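Uncharacterized protein (Enterococcus faecalis, PDB 3CLQ) is of unknown function but belongs to the AllG family and is probably related to a subunit of oxamate carbamoyltransferase. Local coordinates at residues A319-P324 with I357-F362; K342-I347 with T377-V382; A65-L70 with D81-A86; P51-E56 with C261-E266; N130-L135 with S229-G234. One frame throughout, in Å; residues are numbered along the deposited sequence.

Contact 1: residues A319-P324 with I357-F362; sequences AMAAAP and IPVLDF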
# COMPACT_ATOMS: atom_id res chain seq x y z
N ALA B 319 12.11 -5.53 -10.37
CA ALA B 319 11.80 -4.40 -9.49
C ALA B 319 12.19 -4.68 -8.06
O ALA B 319 11.95 -3.88 -7.20
CB ALA B 319 10.35 -4.02 -9.57
N MSE B 320 12.77 -5.84 -7.81
CA MSE B 320 13.25 -6.20 -6.49
C MSE B 320 13.42 -5.01 -5.55
O MSE B 320 12.85 -4.98 -4.48
CB MSE B 320 14.59 -6.91 -6.65
CG MSE B 320 14.77 -8.16 -5.84
SE MSE B 320 16.52 -8.94 -6.25
CE MSE B 320 16.73 -9.87 -4.53
N ALA B 321 14.19 -4.01 -5.98
CA ALA B 321 14.55 -2.88 -5.11
C ALA B 321 13.38 -2.17 -4.45
O ALA B 321 13.53 -1.57 -3.39
CB ALA B 321 15.37 -1.87 -5.88
N ALA B 322 12.22 -2.22 -5.09
CA ALA B 322 11.03 -1.50 -4.64
C ALA B 322 10.39 -2.16 -3.42
O ALA B 322 9.53 -1.58 -2.78
CB ALA B 322 10.03 -1.43 -5.75
N ALA B 323 10.83 -3.37 -3.10
CA ALA B 323 10.11 -4.20 -2.17
C ALA B 323 11.03 -4.80 -1.14
O ALA B 323 11.15 -6.04 -1.07
CB ALA B 323 9.43 -5.30 -2.94
N PRO B 324 11.70 -3.94 -0.35
CA PRO B 324 12.59 -4.47 0.65
C PRO B 324 11.87 -5.40 1.62
O PRO B 324 12.51 -6.20 2.28
CB PRO B 324 13.11 -3.22 1.37
CG PRO B 324 12.14 -2.19 1.10
CD PRO B 324 11.66 -2.48 -0.31
N ILE B 357 10.79 3.32 -9.55
CA ILE B 357 11.18 2.80 -8.24
C ILE B 357 11.78 3.87 -7.36
O ILE B 357 12.90 4.33 -7.58
CB ILE B 357 12.23 1.71 -8.37
CG1 ILE B 357 11.75 0.60 -9.32
CG2 ILE B 357 12.59 1.16 -7.00
CD1 ILE B 357 12.89 -0.18 -9.89
N PRO B 358 11.06 4.27 -6.31
CA PRO B 358 11.44 5.40 -5.48
C PRO B 358 12.87 5.30 -4.93
O PRO B 358 13.69 6.20 -5.15
CB PRO B 358 10.42 5.32 -4.34
CG PRO B 358 9.24 4.72 -4.98
CD PRO B 358 9.81 3.65 -5.85
N VAL B 359 13.17 4.21 -4.24
CA VAL B 359 14.49 4.14 -3.60
C VAL B 359 15.65 4.32 -4.61
O VAL B 359 16.71 4.79 -4.23
CB VAL B 359 14.66 2.86 -2.74
CG1 VAL B 359 14.85 1.65 -3.61
CG2 VAL B 359 15.80 3.05 -1.74
N LEU B 360 15.44 3.96 -5.87
CA LEU B 360 16.46 4.24 -6.90
C LEU B 360 16.21 5.59 -7.60
O LEU B 360 16.19 5.66 -8.84
CB LEU B 360 16.48 3.12 -7.93
CG LEU B 360 17.41 1.91 -7.68
CD1 LEU B 360 18.10 1.93 -6.30
CD2 LEU B 360 16.69 0.61 -7.94
N ASP B 361 15.98 6.63 -6.80
CA ASP B 361 15.74 7.98 -7.32
C ASP B 361 14.69 8.00 -8.43
O ASP B 361 14.79 8.80 -9.37
CB ASP B 361 17.05 8.59 -7.85
CG ASP B 361 18.11 8.78 -6.77
OD1 ASP B 361 17.74 9.04 -5.59
OD2 ASP B 361 19.32 8.68 -7.12
N PHE B 362 13.70 7.12 -8.33
CA PHE B 362 12.63 7.05 -9.34
C PHE B 362 13.13 6.72 -10.75
O PHE B 362 12.68 7.35 -11.72
CB PHE B 362 11.84 8.36 -9.36
CG PHE B 362 11.27 8.71 -8.04
CD1 PHE B 362 9.96 8.32 -7.72
CD2 PHE B 362 12.04 9.36 -7.09
CE1 PHE B 362 9.44 8.61 -6.48
CE2 PHE B 362 11.53 9.66 -5.83
CZ PHE B 362 10.23 9.28 -5.51
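Ile357 packs its two branches against the small side chains of the turn 319-324. The fork at CB decides where each goes. CG1 is set anti to the carbonyl carbon (chi1 -54°), which turns the other branch, CG2, anti to the backbone N and out over Ala322, where CG2 meets Ala322 CB at 3.9 Å. The same methyl comes within 4.3 Å of Ala321 CB and so sits over both alanines. Along the longer branch the chain runs nearly straight through CG1 (chi2 158°), and CD1 ends 4.4 Å from Ala319 CA, at the start of the turn.

Two further residues close in on Ala321 itself. Leu360 brings CD2 to 3.5 Å from Ala321 CB, a tight methyl contact, while Val359 CG1 touches the backbone, 3.5 Å from Ala321 O. Alanine suits this place because a single methyl lets three branched aliphatic side chains gather round one short turn. The turn is braced by its own backbone, with Ala322 N bonded to Ala319 O at 2.7 Å, and Ala321 N has an outside acceptor in Ser341 OG. Leu338, on helix 334-343, covers Ala321 as well, and Leu184 touches both Ala319 and Ala322.

The neighbouring prolines carry the contact to the edge of the subunit: Pro324 packs on Pro358 of the second subunit, and Pro358 on Pro324 of that subunit. What results is a buried, largely apolar junction in which a 3-10 turn of alanines meets an irregular connection between strands 356-357 and 363-369, beside the dimer interface.

Contact 2: residues K342-I347 with T377-V382; sequences KEMLEI and TGMLPV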
# COMPACT_ATOMS: atom_id res chain seq x y z
N LYS B 342 19.31 -2.23 -10.67
CA LYS B 342 20.28 -1.45 -11.45
C LYS B 342 20.89 -2.31 -12.55
O LYS B 342 20.94 -1.90 -13.70
CB LYS B 342 21.42 -0.95 -10.58
CG LYS B 342 21.15 0.28 -9.75
CD LYS B 342 22.42 0.62 -8.94
CE LYS B 342 22.20 1.69 -7.86
NZ LYS B 342 21.57 1.19 -6.59
N GLU B 343 21.38 -3.48 -12.18
CA GLU B 343 22.00 -4.38 -13.13
C GLU B 343 21.11 -4.64 -14.34
O GLU B 343 21.57 -4.56 -15.48
CB GLU B 343 22.32 -5.71 -12.47
CG GLU B 343 23.49 -5.70 -11.50
CD GLU B 343 23.95 -7.11 -11.16
OE1 GLU B 343 23.74 -8.02 -12.01
OE2 GLU B 343 24.52 -7.32 -10.06
N MSE B 344 19.84 -4.95 -14.08
CA MSE B 344 18.91 -5.38 -15.12
C MSE B 344 18.85 -4.47 -16.35
O MSE B 344 18.34 -4.87 -17.40
CB MSE B 344 17.50 -5.59 -14.54
CG MSE B 344 17.16 -6.99 -14.01
SE MSE B 344 18.21 -8.54 -14.70
CE MSE B 344 19.55 -8.66 -13.28
N LEU B 345 19.36 -3.25 -16.21
CA LEU B 345 19.34 -2.23 -17.26
C LEU B 345 20.25 -2.55 -18.45
O LEU B 345 20.06 -2.02 -19.54
CB LEU B 345 19.81 -0.89 -16.69
CG LEU B 345 18.92 -0.07 -15.76
CD1 LEU B 345 19.69 1.08 -15.16
CD2 LEU B 345 17.70 0.44 -16.52
N GLU B 346 21.25 -3.39 -18.22
CA GLU B 346 22.21 -3.72 -19.27
C GLU B 346 21.61 -4.77 -20.17
O GLU B 346 22.07 -4.98 -21.30
CB GLU B 346 23.49 -4.25 -18.65
CG GLU B 346 24.07 -3.33 -17.61
CD GLU B 346 25.19 -4.01 -16.86
OE1 GLU B 346 25.64 -5.10 -17.29
OE2 GLU B 346 25.63 -3.45 -15.83
N ILE B 347 20.56 -5.38 -19.66
CA ILE B 347 19.82 -6.41 -20.35
C ILE B 347 18.61 -5.84 -21.09
O ILE B 347 18.02 -6.51 -21.93
CB ILE B 347 19.29 -7.41 -19.32
CG1 ILE B 347 20.01 -8.72 -19.40
CG2 ILE B 347 17.87 -7.79 -19.59
CD1 ILE B 347 19.22 -9.74 -18.58
N THR B 377 26.73 -9.70 -22.61
CA THR B 377 27.09 -9.44 -21.22
C THR B 377 27.38 -10.74 -20.50
O THR B 377 28.20 -10.79 -19.58
CB THR B 377 25.92 -8.81 -20.48
OG1 THR B 377 24.79 -9.68 -20.59
CG2 THR B 377 25.57 -7.45 -21.07
N GLY B 378 26.67 -11.79 -20.92
CA GLY B 378 26.65 -13.05 -20.20
C GLY B 378 25.62 -13.07 -19.07
O GLY B 378 25.41 -14.10 -18.44
N MSE B 379 24.99 -11.93 -18.82
CA MSE B 379 24.09 -11.78 -17.68
C MSE B 379 22.65 -12.20 -17.99
O MSE B 379 22.03 -11.68 -18.93
CB MSE B 379 24.11 -10.33 -17.24
CG MSE B 379 23.30 -10.02 -16.05
SE MSE B 379 23.30 -8.07 -15.75
CE MSE B 379 21.47 -7.69 -16.24
N LEU B 380 22.10 -13.12 -17.20
CA LEU B 380 20.71 -13.58 -17.41
C LEU B 380 19.66 -12.81 -16.61
O LEU B 380 19.95 -12.27 -15.53
CB LEU B 380 20.58 -15.07 -17.07
CG LEU B 380 20.96 -16.17 -18.08
CD1 LEU B 380 21.99 -15.71 -19.12
CD2 LEU B 380 21.44 -17.43 -17.34
N PRO B 381 18.42 -12.74 -17.13
CA PRO B 381 17.31 -12.23 -16.34
C PRO B 381 17.25 -12.91 -14.98
O PRO B 381 17.39 -14.12 -14.88
CB PRO B 381 16.10 -12.65 -17.16
CG PRO B 381 16.58 -12.58 -18.53
CD PRO B 381 17.98 -13.11 -18.48
N VAL B 382 17.09 -12.12 -13.94
CA VAL B 382 16.90 -12.65 -12.61
C VAL B 382 15.41 -12.70 -12.38
O VAL B 382 14.72 -11.71 -12.63
CB VAL B 382 17.50 -11.71 -11.56
CG1 VAL B 382 16.58 -10.49 -11.34
CG2 VAL B 382 17.70 -12.44 -10.27
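Thr377 turns its methyl CG2 toward Glu346, coming 4.3 Å from Glu346 O, while its hydroxyl serves the backbone: OG1 accepts from Met379 N at 2.9 Å, an ST turn, and also bonds to Lys373 O. Gly378, with a phi of 84°, suits the exit from helix 371-377, where a side chain would press on the preceding carbonyl.

Met379, a selenomethionine, carries most of the contact. With CG anti to the backbone N (chi1 -177°) the chain reaches straight across, then bends at SE to drop its methyl among Glu343, Met344 and Ile347. CE lies 3.2 Å from Glu343 O and 3.7 Å from CE of Met344, itself a selenomethionine; Ile347 CG1 is 3.6 Å from Met379 CE. A long, flexible, unbranched side chain fits so irregular a niche.

Leu380 points away, leaving its backbone to Ile347, whose CD1 then meets Pro381 CD at 3.6 Å. Val382 closes the row with CG1 4.0 Å from Met344 CE.

The segment 377-382 thus links helix 371-377 to strand 383-388 along the end of helix 334-343. Behind it, Met344 rests on Pro366 and Ile347 on Ile369, both of strand 363-369, while Val374 of helix 371-377 touches Ile347 and Leu380.

Contact 3: residues A65-L70 with D81-A86; sequences AVQGAL and DADRVA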
# COMPACT_ATOMS: atom_id res chain seq x y z
N ALA B 65 -3.64 -30.74 -11.50
CA ALA B 65 -4.43 -29.59 -11.91
C ALA B 65 -5.42 -29.96 -13.01
O ALA B 65 -6.61 -29.74 -12.86
CB ALA B 65 -3.53 -28.47 -12.36
N VAL B 66 -4.96 -30.53 -14.12
CA VAL B 66 -5.93 -30.88 -15.15
C VAL B 66 -7.02 -31.81 -14.60
O VAL B 66 -8.14 -31.82 -15.09
CB VAL B 66 -5.28 -31.52 -16.41
CG1 VAL B 66 -4.06 -30.71 -16.85
CG2 VAL B 66 -4.91 -32.93 -16.13
N GLN B 67 -6.69 -32.57 -13.56
CA GLN B 67 -7.63 -33.54 -13.01
C GLN B 67 -8.73 -32.89 -12.20
O GLN B 67 -9.90 -33.25 -12.33
CB GLN B 67 -6.89 -34.57 -12.15
CG GLN B 67 -6.32 -35.73 -12.97
CD GLN B 67 -5.21 -36.44 -12.25
OE1 GLN B 67 -5.20 -36.51 -11.01
NE2 GLN B 67 -4.26 -36.97 -13.01
N GLY B 68 -8.33 -31.93 -11.36
CA GLY B 68 -9.28 -31.22 -10.53
C GLY B 68 -10.17 -30.47 -11.49
O GLY B 68 -11.39 -30.45 -11.35
N ALA B 69 -9.54 -29.88 -12.50
CA ALA B 69 -10.25 -29.07 -13.48
C ALA B 69 -11.31 -29.91 -14.15
O ALA B 69 -12.48 -29.52 -14.22
CB ALA B 69 -9.28 -28.53 -14.51
N LEU B 70 -10.89 -31.06 -14.66
CA LEU B 70 -11.79 -31.93 -15.38
C LEU B 70 -12.99 -32.31 -14.53
O LEU B 70 -14.13 -32.30 -15.01
CB LEU B 70 -11.04 -33.17 -15.88
CG LEU B 70 -10.66 -33.23 -17.38
CD1 LEU B 70 -10.94 -31.95 -18.16
CD2 LEU B 70 -9.22 -33.67 -17.57
N ASP B 81 -10.36 -41.39 -12.50
CA ASP B 81 -11.07 -41.36 -13.78
C ASP B 81 -10.55 -40.22 -14.66
O ASP B 81 -10.26 -40.43 -15.84
CB ASP B 81 -12.58 -41.22 -13.54
CG ASP B 81 -13.32 -40.70 -14.77
OD1 ASP B 81 -12.64 -40.42 -15.85
OD2 ASP B 81 -14.61 -40.57 -14.66
N ALA B 82 -10.44 -39.03 -14.07
CA ALA B 82 -9.98 -37.85 -14.80
C ALA B 82 -8.70 -38.13 -15.58
O ALA B 82 -8.64 -37.92 -16.80
CB ALA B 82 -9.77 -36.69 -13.84
N ASP B 83 -7.69 -38.59 -14.85
CA ASP B 83 -6.43 -39.03 -15.44
C ASP B 83 -6.63 -39.93 -16.69
O ASP B 83 -5.82 -39.89 -17.63
CB ASP B 83 -5.59 -39.76 -14.39
CG ASP B 83 -4.26 -40.23 -14.93
OD1 ASP B 83 -3.73 -39.54 -15.85
OD2 ASP B 83 -3.74 -41.28 -14.47
N ARG B 84 -7.70 -40.72 -16.71
CA ARG B 84 -7.97 -41.53 -17.89
C ARG B 84 -8.44 -40.67 -19.07
O ARG B 84 -7.96 -40.84 -20.20
CB ARG B 84 -8.99 -42.63 -17.59
CG ARG B 84 -9.00 -43.75 -18.61
CD ARG B 84 -9.98 -44.85 -18.22
NE ARG B 84 -11.30 -44.29 -17.93
CZ ARG B 84 -11.73 -44.01 -16.70
NH1 ARG B 84 -12.94 -43.49 -16.53
NH2 ARG B 84 -10.95 -44.26 -15.63
N VAL B 85 -9.37 -39.76 -18.82
CA VAL B 85 -9.89 -38.89 -19.87
C VAL B 85 -8.81 -38.02 -20.51
O VAL B 85 -8.78 -37.85 -21.74
CB VAL B 85 -11.01 -37.97 -19.32
CG1 VAL B 85 -11.67 -37.19 -20.46
CG2 VAL B 85 -12.03 -38.80 -18.56
N ALA B 86 -7.92 -37.46 -19.68
CA ALA B 86 -6.85 -36.61 -20.19
C ALA B 86 -5.93 -37.36 -21.17
O ALA B 86 -5.53 -36.82 -22.20
CB ALA B 86 -6.04 -36.02 -19.03
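Gln67 lays its aliphatic stem on Ala82, with CG 3.7 Å from Ala82 CB, and runs on beside Asp83, where NE2 comes 3.4 Å from Asp83 CB. Its CG is anti to the carbonyl carbon (chi1 -85°) and the chain is extended beyond, which lays the stem along Ala82 and brings the amide beside Asp83. The two polar side chains point the same way, their amide and carboxylate planes 42° apart. One turn further along helix 60-73, Leu70 supplies the apolar half: its CB is 4.3 Å from Ala82 CB, and CD2 is 4.2 Å from Ala86 CB. Val66 CG2 adds a looser touch on Ala86 CB at 4.4 Å.

Alanines at 82 and 86, four residues apart, present one smooth face of helix 79-87, so the short helical segments can approach to 8.8 Å between axes. They cross almost perpendicularly, at 103°, which confines the contact to about one turn of each helix.

The second shell fixes the polar ends. Tyr55 OH probably bonds both Gln67 NE2 and Asp83 OD1, tying the two helices together. Asp83 OD1 also forms a salt bridge with Arg87. Beneath the apolar half, Phe93 of strand 92-95 meets both Val66 and Ala86, and Ile91 covers Leu70.

Chemically, the crossing is an aliphatic seam, alanine methyls against methylene and methyl groups, with a polar rim. A glutamine amide can only donate through NE2, which is consistent with the tyrosine hydroxyl accepting from it while donating its own hydrogen to the carboxylate; that donor, with the arginine, would be expected to keep Asp83 ionised.

Contact 4: residues P51-E56 with C261-E266; sequences PPITYE and CRNGVE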
# COMPACT_ATOMS: atom_id res chain seq x y z
N PRO B 51 5.36 -23.31 -21.94
CA PRO B 51 5.34 -23.63 -23.37
C PRO B 51 4.69 -24.98 -23.67
O PRO B 51 4.49 -25.78 -22.76
CB PRO B 51 6.82 -23.68 -23.72
CG PRO B 51 7.42 -24.23 -22.49
CD PRO B 51 6.68 -23.56 -21.36
N PRO B 52 4.38 -25.25 -24.96
CA PRO B 52 3.59 -26.44 -25.31
C PRO B 52 4.16 -27.70 -24.67
O PRO B 52 5.38 -27.86 -24.58
CB PRO B 52 3.69 -26.49 -26.83
CG PRO B 52 3.88 -25.10 -27.24
CD PRO B 52 4.74 -24.47 -26.15
N ILE B 53 3.27 -28.57 -24.21
CA ILE B 53 3.65 -29.79 -23.52
C ILE B 53 2.49 -30.78 -23.50
O ILE B 53 1.39 -30.46 -23.06
CB ILE B 53 4.11 -29.49 -22.07
CG1 ILE B 53 4.67 -30.73 -21.39
CG2 ILE B 53 2.96 -28.91 -21.26
CD1 ILE B 53 5.64 -30.44 -20.30
N THR B 54 2.72 -31.98 -24.00
CA THR B 54 1.67 -32.99 -23.92
C THR B 54 1.37 -33.30 -22.46
O THR B 54 2.13 -32.94 -21.57
CB THR B 54 2.07 -34.27 -24.65
OG1 THR B 54 3.32 -34.72 -24.14
CG2 THR B 54 2.21 -33.99 -26.13
N TYR B 55 0.24 -33.98 -22.23
CA TYR B 55 -0.19 -34.29 -20.88
C TYR B 55 0.75 -35.31 -20.26
O TYR B 55 1.20 -35.13 -19.13
CB TYR B 55 -1.63 -34.80 -20.87
CG TYR B 55 -2.08 -35.34 -19.54
CD1 TYR B 55 -2.45 -34.49 -18.52
CD2 TYR B 55 -2.13 -36.72 -19.30
CE1 TYR B 55 -2.87 -34.98 -17.29
CE2 TYR B 55 -2.55 -37.22 -18.07
CZ TYR B 55 -2.92 -36.34 -17.07
OH TYR B 55 -3.34 -36.81 -15.84
N GLU B 56 1.06 -36.37 -21.00
CA GLU B 56 1.93 -37.43 -20.46
C GLU B 56 3.26 -36.89 -19.96
O GLU B 56 3.84 -37.44 -19.03
CB GLU B 56 2.17 -38.57 -21.46
CG GLU B 56 0.94 -39.35 -21.86
CD GLU B 56 0.02 -38.51 -22.72
OE1 GLU B 56 0.55 -37.71 -23.53
OE2 GLU B 56 -1.22 -38.63 -22.58
N CYS B 261 8.12 -17.98 -19.64
CA CYS B 261 7.18 -18.84 -18.95
C CYS B 261 7.72 -20.23 -18.78
O CYS B 261 8.69 -20.62 -19.43
CB CYS B 261 5.84 -18.88 -19.68
SG CYS B 261 5.96 -19.55 -21.33
N ARG B 262 7.10 -20.98 -17.87
CA ARG B 262 7.58 -22.31 -17.56
C ARG B 262 6.40 -23.19 -17.15
O ARG B 262 5.37 -22.69 -16.70
CB ARG B 262 8.64 -22.27 -16.47
CG ARG B 262 8.30 -21.36 -15.34
CD ARG B 262 8.86 -19.97 -15.56
NE ARG B 262 9.14 -19.34 -14.27
CZ ARG B 262 8.26 -18.61 -13.59
NH1 ARG B 262 8.60 -18.10 -12.41
NH2 ARG B 262 7.05 -18.38 -14.07
N ASN B 263 6.56 -24.50 -17.34
CA ASN B 263 5.51 -25.48 -17.05
C ASN B 263 5.98 -26.60 -16.12
O ASN B 263 5.44 -27.70 -16.16
CB ASN B 263 4.95 -26.09 -18.35
CG ASN B 263 6.01 -26.78 -19.19
OD1 ASN B 263 7.01 -27.27 -18.67
ND2 ASN B 263 5.79 -26.82 -20.49
N GLY B 264 6.99 -26.32 -15.30
CA GLY B 264 7.44 -27.28 -14.31
C GLY B 264 8.43 -28.26 -14.89
O GLY B 264 9.03 -29.05 -14.16
N VAL B 265 8.60 -28.22 -16.21
CA VAL B 265 9.55 -29.09 -16.89
C VAL B 265 10.45 -28.27 -17.81
O VAL B 265 11.66 -28.49 -17.86
CB VAL B 265 8.82 -30.20 -17.70
CG1 VAL B 265 9.81 -31.11 -18.40
CG2 VAL B 265 7.89 -31.02 -16.82
N GLU B 266 9.87 -27.33 -18.55
CA GLU B 266 10.64 -26.53 -19.50
C GLU B 266 10.44 -25.04 -19.35
O GLU B 266 9.36 -24.56 -18.95
CB GLU B 266 10.26 -26.88 -20.93
CG GLU B 266 10.73 -28.23 -21.42
CD GLU B 266 10.83 -28.28 -22.93
OE1 GLU B 266 9.86 -27.89 -23.62
OE2 GLU B 266 11.90 -28.70 -23.42
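Pro51 runs past the end of strand 257-263 with its CA 6.4 Å from that of Arg262, just where the strand turns back, Asn263 N bonding to Glu266 O. Asn263 is the side chain that joins the two. Its CG stands between the backbone N and the carbonyl carbon (chi1 59°), which folds the amide back over its own turn. There OD1 accepts twice, from Val265 N at 3.1 Å in the carbonyl plane and from Glu266 N at 2.9 Å, tilted out of it: an Asx turn and the longer Asx motif together.

With the oxygen occupied at home, ND2 is directed across the contact and gives a rather bent hydrogen bond (132°) to Pro51 O, 2.8 Å away. The two bonds to OD1 brace the tight connection of a beta hairpin, strands 257-263 and 266-271, in which Gly264 takes the positive phi suited to glycine, while the ND2 bond ties that connection to the loop 51-56.

Apolar groups close round the amide. Pro51 CD packs 3.5 Å from Asn263 ND2, its ring crossing the asparagine at about a right angle, and also meets Cys261 SG at 4.1 Å. Ile53 and Asn263 reach toward each other from opposite directions, with Ile53 CD1 3.8 Å from Asn263 OD1 and 4.1 Å from Val265 CB. Met62 of helix 60-73 also touches Asn263. Arg262, alternating with these residues along the strand, points away and forms a salt bridge with Asp303.

Contact 5: residues N130-L135 with S229-G234; sequences NLSEQL and SDYFSG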
# COMPACT_ATOMS: atom_id res chain seq x y z
N ASN B 130 -7.07 -16.13 -15.11
CA ASN B 130 -8.05 -16.58 -14.14
C ASN B 130 -7.84 -15.82 -12.85
O ASN B 130 -6.94 -14.98 -12.75
CB ASN B 130 -7.90 -18.06 -13.85
CG ASN B 130 -6.66 -18.34 -13.06
OD1 ASN B 130 -6.05 -17.43 -12.52
ND2 ASN B 130 -6.24 -19.61 -13.03
N LEU B 131 -8.69 -16.14 -11.87
CA LEU B 131 -8.68 -15.50 -10.58
C LEU B 131 -7.88 -16.32 -9.57
O LEU B 131 -7.73 -17.52 -9.71
CB LEU B 131 -10.10 -15.34 -10.07
CG LEU B 131 -10.93 -14.24 -10.71
CD1 LEU B 131 -11.03 -14.45 -12.22
CD2 LEU B 131 -12.31 -14.23 -10.08
N SER B 132 -7.38 -15.63 -8.56
CA SER B 132 -6.84 -16.30 -7.40
C SER B 132 -7.96 -17.01 -6.64
O SER B 132 -8.93 -16.38 -6.20
CB SER B 132 -6.17 -15.28 -6.48
OG SER B 132 -6.05 -15.76 -5.16
N GLU B 133 -7.85 -18.32 -6.52
CA GLU B 133 -8.54 -19.01 -5.44
C GLU B 133 -7.71 -18.45 -4.31
O GLU B 133 -6.66 -17.86 -4.59
CB GLU B 133 -8.31 -20.49 -5.61
CG GLU B 133 -8.43 -20.90 -7.06
CD GLU B 133 -7.79 -22.24 -7.34
OE1 GLU B 133 -6.70 -22.23 -7.96
OE2 GLU B 133 -8.37 -23.29 -6.96
N GLN B 134 -8.11 -18.51 -3.06
CA GLN B 134 -7.31 -17.65 -2.16
C GLN B 134 -6.52 -18.37 -1.09
O GLN B 134 -5.75 -17.75 -0.36
CB GLN B 134 -8.14 -16.49 -1.59
CG GLN B 134 -8.38 -15.33 -2.56
CD GLN B 134 -7.41 -14.15 -2.35
OE1 GLN B 134 -7.60 -13.29 -1.48
NE2 GLN B 134 -6.35 -14.11 -3.17
N LEU B 135 -6.69 -19.68 -1.00
CA LEU B 135 -6.07 -20.43 0.09
C LEU B 135 -4.69 -21.00 -0.29
O LEU B 135 -4.15 -20.70 -1.38
CB LEU B 135 -7.03 -21.54 0.59
CG LEU B 135 -7.97 -21.21 1.77
CD1 LEU B 135 -7.26 -21.33 3.15
CD2 LEU B 135 -8.67 -19.84 1.63
N SER B 229 -6.33 -13.75 1.87
CA SER B 229 -5.01 -13.91 1.35
C SER B 229 -4.67 -12.61 0.68
O SER B 229 -5.54 -11.92 0.18
CB SER B 229 -4.99 -15.07 0.36
OG SER B 229 -3.96 -14.93 -0.60
N ASP B 230 -3.39 -12.27 0.65
CA ASP B 230 -3.01 -11.04 0.00
C ASP B 230 -2.69 -11.24 -1.48
O ASP B 230 -2.13 -10.36 -2.10
CB ASP B 230 -1.88 -10.33 0.76
CG ASP B 230 -0.58 -11.09 0.71
OD1 ASP B 230 0.45 -10.58 1.26
OD2 ASP B 230 -0.59 -12.19 0.10
N TYR B 231 -3.10 -12.36 -2.05
CA TYR B 231 -2.72 -12.68 -3.41
C TYR B 231 -3.75 -12.33 -4.48
O TYR B 231 -3.54 -12.60 -5.65
CB TYR B 231 -2.39 -14.18 -3.52
CG TYR B 231 -1.77 -14.56 -4.85
CD1 TYR B 231 -0.52 -14.04 -5.23
CD2 TYR B 231 -2.43 -15.41 -5.72
CE1 TYR B 231 0.06 -14.37 -6.45
CE2 TYR B 231 -1.86 -15.76 -6.97
CZ TYR B 231 -0.61 -15.24 -7.32
OH TYR B 231 -0.06 -15.57 -8.54
N PHE B 232 -4.87 -11.76 -4.09
CA PHE B 232 -5.93 -11.54 -5.08
C PHE B 232 -5.56 -10.77 -6.37
O PHE B 232 -6.09 -11.05 -7.42
CB PHE B 232 -7.16 -10.90 -4.43
CG PHE B 232 -8.30 -10.81 -5.36
CD1 PHE B 232 -8.96 -11.97 -5.76
CD2 PHE B 232 -8.66 -9.59 -5.92
CE1 PHE B 232 -10.01 -11.92 -6.68
CE2 PHE B 232 -9.71 -9.52 -6.82
CZ PHE B 232 -10.39 -10.70 -7.21
N SER B 233 -4.67 -9.79 -6.31
CA SER B 233 -4.30 -9.02 -7.50
C SER B 233 -3.12 -9.59 -8.29
O SER B 233 -2.73 -9.05 -9.35
CB SER B 233 -3.97 -7.59 -7.08
OG SER B 233 -2.76 -7.58 -6.35
N GLY B 234 -2.52 -10.66 -7.77
CA GLY B 234 -1.37 -11.30 -8.42
C GLY B 234 -1.65 -11.60 -9.88
O GLY B 234 -0.94 -11.12 -10.76
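Ser229 OG, on the side chain that faces Gln134 across the contact, accepts from Tyr231 N at 3.1 Å (150° at the hydrogen), an ST turn that folds the start of segment 229-234. A type I beta turn follows directly, with Gly234 N bonded to Tyr231 O at 3.0 Å.

Against these two turns lies the irregular segment 130-135. Gln134 bends sharply beyond CG and lies between Ser229 and Phe232; its CD is 3.7 Å from Ser229 CB. Ser132, small enough to approach the turn closely, puts CB 3.8 Å from Tyr231 CD2 and 4.0 Å from Phe232 CA.

The two aromatic residues take the same first torsion, CG anti to the backbone N (chi1 -170° in Tyr231, -173° in Phe232), yet leave the turn on different courses. Tyr231 lays one ring face over Gly234, whose CA stands 3.9 Å above the plane toward the rim; without a side chain the glycine can sit beneath the ring. Tyr231 OH is bonded to Ser104 OG. Phe232 instead packs on Leu201 and Leu226, from helices 195-210 and 216-226.

Each turn is thus closed by one bond of its own, through Ser229 OG in the first and Gly234 N in the second. Carbon atoms of Ser132 and Gln134 pack on a turn held by its own bonds, a contact that joins the end of strand 126-130 to the start of helix 234-247.

Overall arrangement
From the N terminus, the loop after strand 45-48 opens contact 4, which closes at the hairpin 261-266 some two hundred residues later. Within that span contact 3 closes first, pairing helices 60-73 and 79-87, and contact 5 then joins the connection after strand 126-130 to the turn before helix 234-247. Contacts 3 and 4 meet at Tyr55. After these close, contacts 1 and 2 open and cross, their segments alternating along the chain, and touch through Leu360 and Lys342. They tie the loop before helix 327-330 to the one after strand 356-357, and the end region of helix 334-343 to the connection between helix 371-377 and strand 383-388.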